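Local coordinates for NADB-Rossmann Superfamily protein (Streptococcus agalactiae, PDB 3LEC) that probably methylates N1 of an adenine in tRNA and binds a zinc ion in the crystal, at residues D140-A145 and V160-M166; E129-K134 and L173-L179; P36-Q41 and H68-I74. One frame throughout, in Å; residues are numbered along the deposited sequence.

Interaction 1: residues D140-A145 and V160-M166; sequences DFEIVA and VVKHGHM. With ZN (zinc ion), chain B.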
# COMPACT_ATOMS: atom_id res chain seq x y z
N ASP A 140 1.28 -15.29 -7.29
CA ASP A 140 1.51 -14.95 -8.69
C ASP A 140 1.31 -13.43 -8.94
O ASP A 140 0.87 -12.99 -10.00
CB ASP A 140 0.68 -15.86 -9.64
CG ASP A 140 1.42 -17.14 -10.04
OD1 ASP A 140 2.66 -17.12 -10.03
OD2 ASP A 140 0.78 -18.16 -10.38
N PHE A 141 1.68 -12.63 -7.93
CA PHE A 141 1.90 -11.20 -8.11
C PHE A 141 3.38 -10.85 -8.04
O PHE A 141 4.16 -11.56 -7.41
CB PHE A 141 1.07 -10.38 -7.12
CG PHE A 141 -0.40 -10.54 -7.32
CD1 PHE A 141 -1.05 -9.79 -8.29
CD2 PHE A 141 -1.13 -11.47 -6.56
CE1 PHE A 141 -2.43 -9.96 -8.52
CE2 PHE A 141 -2.51 -11.64 -6.78
CZ PHE A 141 -3.16 -10.88 -7.76
N GLU A 142 3.74 -9.78 -8.73
CA GLU A 142 5.12 -9.33 -8.83
C GLU A 142 5.22 -7.84 -8.51
O GLU A 142 4.47 -7.02 -9.02
CB GLU A 142 5.69 -9.65 -10.22
CG GLU A 142 7.09 -9.09 -10.46
CD GLU A 142 7.71 -9.57 -11.77
OE1 GLU A 142 8.86 -10.04 -11.73
OE2 GLU A 142 7.05 -9.46 -12.84
N ILE A 143 6.15 -7.50 -7.63
CA ILE A 143 6.47 -6.11 -7.33
C ILE A 143 7.36 -5.59 -8.46
O ILE A 143 8.39 -6.22 -8.77
CB ILE A 143 7.23 -5.99 -5.99
CG1 ILE A 143 6.34 -6.50 -4.84
CG2 ILE A 143 7.68 -4.54 -5.77
CD1 ILE A 143 7.12 -6.85 -3.58
N VAL A 144 6.97 -4.47 -9.07
CA VAL A 144 7.73 -3.89 -10.20
C VAL A 144 8.36 -2.54 -9.90
O VAL A 144 9.20 -2.07 -10.67
CB VAL A 144 6.86 -3.77 -11.48
CG1 VAL A 144 6.47 -5.12 -11.96
CG2 VAL A 144 5.61 -2.87 -11.23
N ALA A 145 7.94 -1.93 -8.79
CA ALA A 145 8.58 -0.76 -8.22
C ALA A 145 8.23 -0.63 -6.74
O ALA A 145 7.15 -1.10 -6.29
CB ALA A 145 8.18 0.52 -8.99
N VAL A 160 4.39 -1.26 -5.86
CA VAL A 160 3.67 -1.24 -7.15
C VAL A 160 3.71 -2.65 -7.68
O VAL A 160 4.79 -3.26 -7.71
CB VAL A 160 4.32 -0.29 -8.16
CG1 VAL A 160 3.49 -0.23 -9.45
CG2 VAL A 160 4.46 1.10 -7.55
N VAL A 161 2.54 -3.18 -8.06
CA VAL A 161 2.39 -4.61 -8.27
C VAL A 161 1.67 -4.87 -9.59
O VAL A 161 0.75 -4.15 -9.96
CB VAL A 161 1.56 -5.27 -7.11
CG1 VAL A 161 1.32 -6.73 -7.36
CG2 VAL A 161 2.26 -5.10 -5.75
N LYS A 162 2.11 -5.90 -10.30
CA LYS A 162 1.35 -6.39 -11.44
C LYS A 162 1.28 -7.92 -11.34
O LYS A 162 1.96 -8.53 -10.52
CB LYS A 162 2.04 -5.95 -12.75
CG LYS A 162 1.96 -4.40 -12.98
CD LYS A 162 2.64 -3.89 -14.26
CE LYS A 162 1.81 -4.14 -15.53
NZ LYS A 162 0.61 -3.26 -15.63
N HIS A 163 0.46 -8.56 -12.17
CA HIS A 163 0.49 -10.03 -12.22
C HIS A 163 1.88 -10.44 -12.67
O HIS A 163 2.50 -9.75 -13.50
CB HIS A 163 -0.58 -10.56 -13.17
CG HIS A 163 -1.98 -10.35 -12.68
ND1 HIS A 163 -2.65 -11.28 -11.91
CD2 HIS A 163 -2.85 -9.33 -12.86
CE1 HIS A 163 -3.86 -10.84 -11.63
NE2 HIS A 163 -4.01 -9.65 -12.20
N GLY A 164 2.39 -11.52 -12.08
CA GLY A 164 3.70 -12.06 -12.42
C GLY A 164 4.18 -13.05 -11.38
O GLY A 164 3.78 -12.98 -10.22
N HIS A 165 5.03 -13.98 -11.80
CA HIS A 165 5.57 -14.97 -10.91
C HIS A 165 6.89 -14.49 -10.31
O HIS A 165 7.86 -14.28 -11.04
CB HIS A 165 5.79 -16.28 -11.67
CG HIS A 165 6.28 -17.40 -10.80
ND1 HIS A 165 5.47 -18.45 -10.42
CD2 HIS A 165 7.48 -17.62 -10.22
CE1 HIS A 165 6.16 -19.28 -9.66
NE2 HIS A 165 7.39 -18.80 -9.52
N MSE A 166 6.94 -14.36 -8.99
CA MSE A 166 8.07 -13.70 -8.34
C MSE A 166 8.56 -14.61 -7.24
O MSE A 166 7.76 -15.17 -6.51
CB MSE A 166 7.60 -12.37 -7.75
CG MSE A 166 8.59 -11.75 -6.77
SE MSE A 166 7.94 -10.01 -6.08
CE MSE A 166 6.56 -10.63 -4.86
ZN ZN B . 3.41 -18.85 -10.75
O HOH W 1 -1.55 -13.58 -11.37
O HOH W 2 3.00 -20.65 -9.64
O HOH W 3 4.54 -14.51 -7.52
O HOH W 4 4.89 -8.22 -13.37

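Interaction 2: residues E129-K134 and L173-L179; sequences EDDLRK and LRFGPFL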
# COMPACT_ATOMS: atom_id res chain seq x y z
N GLU A 129 5.00 -5.05 6.23
CA GLU A 129 5.20 -5.02 4.80
C GLU A 129 5.66 -6.39 4.32
O GLU A 129 5.33 -6.82 3.23
CB GLU A 129 6.25 -3.98 4.42
CG GLU A 129 5.88 -2.52 4.81
CD GLU A 129 6.35 -2.10 6.21
OE1 GLU A 129 6.44 -0.87 6.44
OE2 GLU A 129 6.58 -2.95 7.09
N ASP A 130 6.43 -7.07 5.16
CA ASP A 130 6.96 -8.39 4.81
C ASP A 130 5.84 -9.42 4.63
O ASP A 130 5.91 -10.27 3.73
CB ASP A 130 8.00 -8.86 5.84
CG ASP A 130 7.42 -9.02 7.25
OD1 ASP A 130 7.93 -9.91 7.98
OD2 ASP A 130 6.47 -8.28 7.65
N ASP A 131 4.81 -9.35 5.47
CA ASP A 131 3.65 -10.23 5.34
C ASP A 131 2.89 -10.01 4.03
O ASP A 131 2.38 -10.95 3.43
CB ASP A 131 2.71 -10.07 6.52
CG ASP A 131 3.27 -10.64 7.81
OD1 ASP A 131 4.11 -11.57 7.74
OD2 ASP A 131 2.86 -10.19 8.90
N LEU A 132 2.81 -8.76 3.60
CA LEU A 132 2.18 -8.43 2.33
C LEU A 132 3.05 -8.95 1.17
O LEU A 132 2.54 -9.56 0.24
CB LEU A 132 1.93 -6.93 2.20
CG LEU A 132 1.35 -6.39 0.88
CD1 LEU A 132 0.02 -7.05 0.52
CD2 LEU A 132 1.22 -4.88 0.92
N ARG A 133 4.35 -8.71 1.23
CA ARG A 133 5.25 -9.27 0.23
C ARG A 133 5.12 -10.81 0.15
O ARG A 133 5.14 -11.37 -0.95
CB ARG A 133 6.71 -8.86 0.48
CG ARG A 133 6.96 -7.38 0.18
CD ARG A 133 8.45 -7.04 0.00
NE ARG A 133 8.59 -5.59 0.00
CZ ARG A 133 8.73 -4.84 1.11
NH1 ARG A 133 8.82 -5.41 2.31
NH2 ARG A 133 8.81 -3.53 0.99
N LYS A 134 4.97 -11.48 1.29
CA LYS A 134 4.88 -12.94 1.29
C LYS A 134 3.63 -13.40 0.57
O LYS A 134 3.66 -14.38 -0.18
CB LYS A 134 4.86 -13.51 2.70
CG LYS A 134 6.19 -13.49 3.42
CD LYS A 134 5.98 -13.88 4.89
CE LYS A 134 7.30 -14.13 5.60
NZ LYS A 134 7.08 -14.71 6.97
N LEU A 173 11.96 -10.11 1.10
CA LEU A 173 10.63 -10.05 1.69
C LEU A 173 10.60 -8.96 2.76
O LEU A 173 9.67 -8.17 2.81
CB LEU A 173 10.23 -11.42 2.27
CG LEU A 173 9.83 -12.53 1.29
CD1 LEU A 173 9.80 -13.91 1.95
CD2 LEU A 173 8.49 -12.23 0.62
N ARG A 174 11.65 -8.91 3.59
CA ARG A 174 11.65 -8.02 4.75
C ARG A 174 12.00 -6.59 4.38
O ARG A 174 11.40 -5.65 4.89
CB ARG A 174 12.60 -8.55 5.85
CG ARG A 174 12.84 -7.55 7.01
CD ARG A 174 11.59 -7.31 7.89
NE ARG A 174 10.59 -6.39 7.32
CZ ARG A 174 9.45 -6.05 7.93
NH1 ARG A 174 8.62 -5.19 7.35
NH2 ARG A 174 9.15 -6.54 9.13
N PHE A 175 12.96 -6.41 3.46
CA PHE A 175 13.47 -5.08 3.13
C PHE A 175 12.93 -4.47 1.84
O PHE A 175 12.90 -3.24 1.70
CB PHE A 175 15.01 -5.10 3.12
CG PHE A 175 15.59 -5.46 4.45
CD1 PHE A 175 15.76 -4.49 5.41
CD2 PHE A 175 15.90 -6.77 4.76
CE1 PHE A 175 16.25 -4.81 6.66
CE2 PHE A 175 16.41 -7.11 6.02
CZ PHE A 175 16.59 -6.12 6.97
N GLY A 176 12.52 -5.35 0.92
CA GLY A 176 11.97 -4.92 -0.37
C GLY A 176 13.02 -5.04 -1.46
O GLY A 176 14.12 -4.52 -1.31
N PRO A 177 12.70 -5.77 -2.55
CA PRO A 177 13.67 -6.00 -3.60
C PRO A 177 14.17 -4.68 -4.20
O PRO A 177 15.37 -4.52 -4.43
CB PRO A 177 12.89 -6.84 -4.63
CG PRO A 177 11.40 -6.51 -4.32
CD PRO A 177 11.40 -6.41 -2.83
N PHE A 178 13.25 -3.73 -4.43
CA PHE A 178 13.59 -2.43 -5.01
C PHE A 178 14.12 -1.44 -3.99
O PHE A 178 15.00 -0.65 -4.31
CB PHE A 178 12.42 -1.84 -5.80
CG PHE A 178 12.12 -2.60 -7.05
CD1 PHE A 178 12.73 -2.25 -8.25
CD2 PHE A 178 11.24 -3.68 -7.03
CE1 PHE A 178 12.47 -2.97 -9.42
CE2 PHE A 178 10.96 -4.40 -8.20
CZ PHE A 178 11.57 -4.04 -9.40
N LEU A 179 13.60 -1.49 -2.76
CA LEU A 179 14.12 -0.62 -1.69
C LEU A 179 15.57 -0.97 -1.34
O LEU A 179 16.38 -0.10 -1.08
CB LEU A 179 13.25 -0.70 -0.43
CG LEU A 179 11.76 -0.32 -0.61
CD1 LEU A 179 11.04 -0.42 0.73
CD2 LEU A 179 11.62 1.10 -1.20
O HOH W 5 9.65 -3.60 4.59

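Interaction 3: residues P36-Q41 and H68-I74; sequences PIFLLQ and HGLTSKI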
# COMPACT_ATOMS: atom_id res chain seq x y z
N PRO A 36 -8.82 9.59 -5.52
CA PRO A 36 -9.62 9.63 -6.75
C PRO A 36 -9.95 11.06 -7.24
O PRO A 36 -9.91 11.32 -8.45
CB PRO A 36 -10.91 8.86 -6.38
CG PRO A 36 -10.58 8.04 -5.23
CD PRO A 36 -9.41 8.71 -4.50
N ILE A 37 -10.24 12.01 -6.34
CA ILE A 37 -10.53 13.39 -6.76
C ILE A 37 -9.32 14.03 -7.45
O ILE A 37 -9.47 14.69 -8.47
CB ILE A 37 -11.05 14.29 -5.58
CG1 ILE A 37 -12.47 13.86 -5.18
CG2 ILE A 37 -11.04 15.78 -5.95
CD1 ILE A 37 -12.85 14.24 -3.77
N PHE A 38 -8.14 13.83 -6.89
CA PHE A 38 -6.94 14.38 -7.50
C PHE A 38 -6.81 13.87 -8.93
O PHE A 38 -6.63 14.65 -9.87
CB PHE A 38 -5.69 13.99 -6.72
CG PHE A 38 -4.43 14.44 -7.41
CD1 PHE A 38 -4.14 15.81 -7.51
CD2 PHE A 38 -3.61 13.52 -8.05
CE1 PHE A 38 -3.00 16.25 -8.21
CE2 PHE A 38 -2.45 13.94 -8.74
CZ PHE A 38 -2.15 15.30 -8.82
N LEU A 39 -6.94 12.55 -9.08
CA LEU A 39 -6.65 11.90 -10.35
C LEU A 39 -7.67 12.29 -11.39
O LEU A 39 -7.31 12.49 -12.56
CB LEU A 39 -6.61 10.38 -10.18
CG LEU A 39 -5.40 9.90 -9.37
CD1 LEU A 39 -5.49 8.40 -9.19
CD2 LEU A 39 -4.06 10.34 -10.06
N LEU A 40 -8.94 12.39 -10.98
CA LEU A 40 -10.02 12.78 -11.90
C LEU A 40 -10.04 14.27 -12.23
O LEU A 40 -10.30 14.64 -13.38
CB LEU A 40 -11.40 12.33 -11.38
CG LEU A 40 -11.87 10.96 -11.90
CD1 LEU A 40 -11.95 10.94 -13.44
CD2 LEU A 40 -10.99 9.80 -11.40
N GLN A 41 -9.75 15.13 -11.25
CA GLN A 41 -9.75 16.57 -11.52
C GLN A 41 -8.63 16.94 -12.49
O GLN A 41 -8.76 17.90 -13.24
CB GLN A 41 -9.67 17.40 -10.23
CG GLN A 41 -8.27 17.58 -9.68
CD GLN A 41 -8.23 18.11 -8.24
OE1 GLN A 41 -7.16 18.23 -7.65
NE2 GLN A 41 -9.39 18.42 -7.68
N HIS A 68 -16.62 18.66 -5.29
CA HIS A 68 -15.58 18.81 -6.28
C HIS A 68 -16.11 18.66 -7.71
O HIS A 68 -15.35 18.83 -8.69
CB HIS A 68 -14.45 17.84 -5.99
CG HIS A 68 -13.50 18.34 -4.96
ND1 HIS A 68 -12.32 18.95 -5.29
CD2 HIS A 68 -13.56 18.33 -3.61
CE1 HIS A 68 -11.67 19.28 -4.19
NE2 HIS A 68 -12.40 18.92 -3.15
N GLY A 69 -17.41 18.39 -7.82
CA GLY A 69 -18.09 18.35 -9.11
C GLY A 69 -17.65 17.16 -9.94
O GLY A 69 -17.48 17.27 -11.15
N LEU A 70 -17.49 16.00 -9.30
CA LEU A 70 -16.98 14.81 -9.99
C LEU A 70 -17.89 13.59 -9.92
O LEU A 70 -17.44 12.45 -10.16
CB LEU A 70 -15.58 14.47 -9.46
CG LEU A 70 -14.49 15.42 -9.95
CD1 LEU A 70 -13.23 15.24 -9.07
CD2 LEU A 70 -14.20 15.20 -11.43
N THR A 71 -19.16 13.80 -9.57
CA THR A 71 -20.10 12.68 -9.40
C THR A 71 -20.25 11.81 -10.64
O THR A 71 -20.50 10.61 -10.50
CB THR A 71 -21.48 13.14 -8.98
OG1 THR A 71 -22.07 13.86 -10.07
CG2 THR A 71 -21.41 14.00 -7.71
N SER A 72 -20.09 12.39 -11.83
CA SER A 72 -20.18 11.65 -13.10
C SER A 72 -18.96 10.77 -13.34
O SER A 72 -19.03 9.79 -14.10
CB SER A 72 -20.34 12.61 -14.29
OG SER A 72 -21.61 13.24 -14.29
N LYS A 73 -17.85 11.12 -12.70
CA LYS A 73 -16.59 10.42 -12.95
C LYS A 73 -16.10 9.56 -11.79
O LYS A 73 -15.19 8.76 -11.95
CB LYS A 73 -15.52 11.41 -13.39
CG LYS A 73 -15.85 12.09 -14.75
CD LYS A 73 -14.89 13.23 -15.01
CE LYS A 73 -14.97 13.73 -16.45
NZ LYS A 73 -14.06 14.91 -16.60
N ILE A 74 -16.73 9.72 -10.63
CA ILE A 74 -16.31 8.96 -9.45
C ILE A 74 -17.50 8.35 -8.73
O ILE A 74 -18.35 9.07 -8.21
CB ILE A 74 -15.46 9.78 -8.48
CG1 ILE A 74 -14.22 10.35 -9.17
CG2 ILE A 74 -15.06 8.90 -7.29
CD1 ILE A 74 -13.37 11.27 -8.29
O HOH W 6 -11.88 14.06 -15.23

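Interaction 1: residues D140-A145 and V160-M166
D140 O is gripped from two directions: G164 N donates to it over 3.0 Å, standing above the carbonyl plane, and water 1, which also touches H163 ND1, donates a second proton. From this open end of the hairpin, strands 141-150 and 155-163 run on as an antiparallel ladder. E142 and K162 form a hydrogen-bonded pair joined in both directions, E142 N to K162 O at 2.8 Å. Farther along, V144 and A145 both face V160, a classic beta bulge, and V144 N bonds V160 O.

At the same end as D140 O, D140 OD1 and H165 ND1 bind zinc at 2.0 Å and 2.1 Å, carboxylate and ring planes 52° apart, while water 2 is a further ligand. With CG anti to the backbone N (chi1 -177°), H165 swings its ring out to the metal.

The F141 and H163 rings meet obliquely, CE1 of F141 lying 3.5 Å from CE1 of H163, whose NE2 bonds L115 O. M166, a selenomethionine, bends at chi3 and brings CE to 4.0 Å from I143 CD1. The zinc thus ties the residue before the first strand to the loop that follows the second, its charge probably stabilising the carboxylate of D140.

Interaction 2: residues E129-K134 and L173-L179
R133 reaches from helix 129-138, which precedes the hairpin of strands 141-150 and 155-163, into the junction between helices 170-175 and 177-182, which follow it. CB touches CD2 of L173 at 3.8 Å, and CD then passes close to the carbonyl oxygen of the same leucine. The chain is extended from CG to NE, which carries the guanidinium past L173 to the break between the two helices. There G176 CA lies over one face of the flat group, 3.5 Å from NE. At the tip the nitrogens diverge: NH1 donates to L173 O at 2.9 Å with an N-H...O angle of 150°, while NH2 comes near L179 CD1. P177, L173, L179 and R174 surround the side chain as a knob in a hole. NE and NH2 also form salt bridges with E146 and E157, respectively, on the neighbouring strands.

G176 ends one helix with a positive phi and takes the N-cap position of the next. The second arginine, R174, bends at chi2 and chi3 and returns over D130. The carboxylate of D130 stacks on the R174 guanidinium with planes 13° apart; its OD2 is 3.5 Å from NH2, well out of the guanidinium plane, so the attraction is one of charge. E129 OE2 makes a salt bridge to R174 NH1 at the edge, 3.0 Å away, completing a network with D130. Water 5 accepts from R133 NH1 and lies within bonding distance of R174 O. On the outer side, L173 CD2 packs against K134 CG at 3.8 Å.

R174 is thereby held by E129 at its edge and D130 over its face, R133 by a backbone carbonyl as well as by E146 and E157. The acids probably offset the repulsion between the two guanidinium groups, whose NH1 atoms, of R133 and R174, are 5.0 Å apart.

Interaction 3: residues P36-Q41 and H68-I74
Helix 34-41 presents one side to the connection between helix 55-67 and strand 74-78, with L40 CA 7.1 Å from K73 CA. This is packing within the Rossmann-like part of the fold, where parallel strands 45-52 and 74-78 are joined by helix 55-67 in a beta-alpha-beta crossover. The connection begins with a Schellman motif, in which G69 leaves the helix with positive phi, and then turns through L70 to K73 before strand 74-78 starts.

Apolar side chains fill the interface. I74 lies along the helix: its CD1 touches P36 CB at 3.9 Å, and its CG1 meets L40 CG at 3.7 Å as the two side chains slide past each other in opposite directions. CG1 of I74 is anti to its carbonyl carbon (chi1 -57°), an orientation from which CD1 extends to the backbone of P36. L70 puts one methyl on each of two helix residues, CD1 on CG2 of I37 at 3.8 Å and CD2 on CB of L40. V65 of helix 55-67 backs both L70 and I74, while A48 of strand 45-52 lies against P36 and L40.

I37 also packs on H68, just after helix 55-67. Its CG2 sits over one face of the H68 ring, 3.8 Å from the centroid and 27° off the ring normal, a CH-pi contact. Q41 approaches the same ring obliquely, its amide plane turned 37° from it, though the strongest polar partner of this amide is L6 N, which bonds to OE1. At the exposed edge, K73 lays CB against L40 CD1 at 3.6 Å and extends its chain along the helix end. There water 6 joins the two segments, donating to L40 O and accepting from K73 NZ at 2.7 Å.

How the interactions relate
The three contacts illustrate how bonding chemistry follows position in a fold. Interactions 1 and 2 adjoin, their centres 12 Å apart: F178 of interaction 2 packs on the I143 and V144 carbonyls of interaction 1, and R133 CG meets I143 CD1. Helix 129-138 precedes strand 141-150 in the chain. Interaction 3 stands apart at the other end of the sheet, its centre 28 Å from that of interaction 1, and is the most apolar and buried, with a water bridge at K73. Interaction 1, partly buried, relies on backbone ladder bonds and a metal at its exposed end; interaction 2, also partly buried, joins helices chiefly through charged side chains.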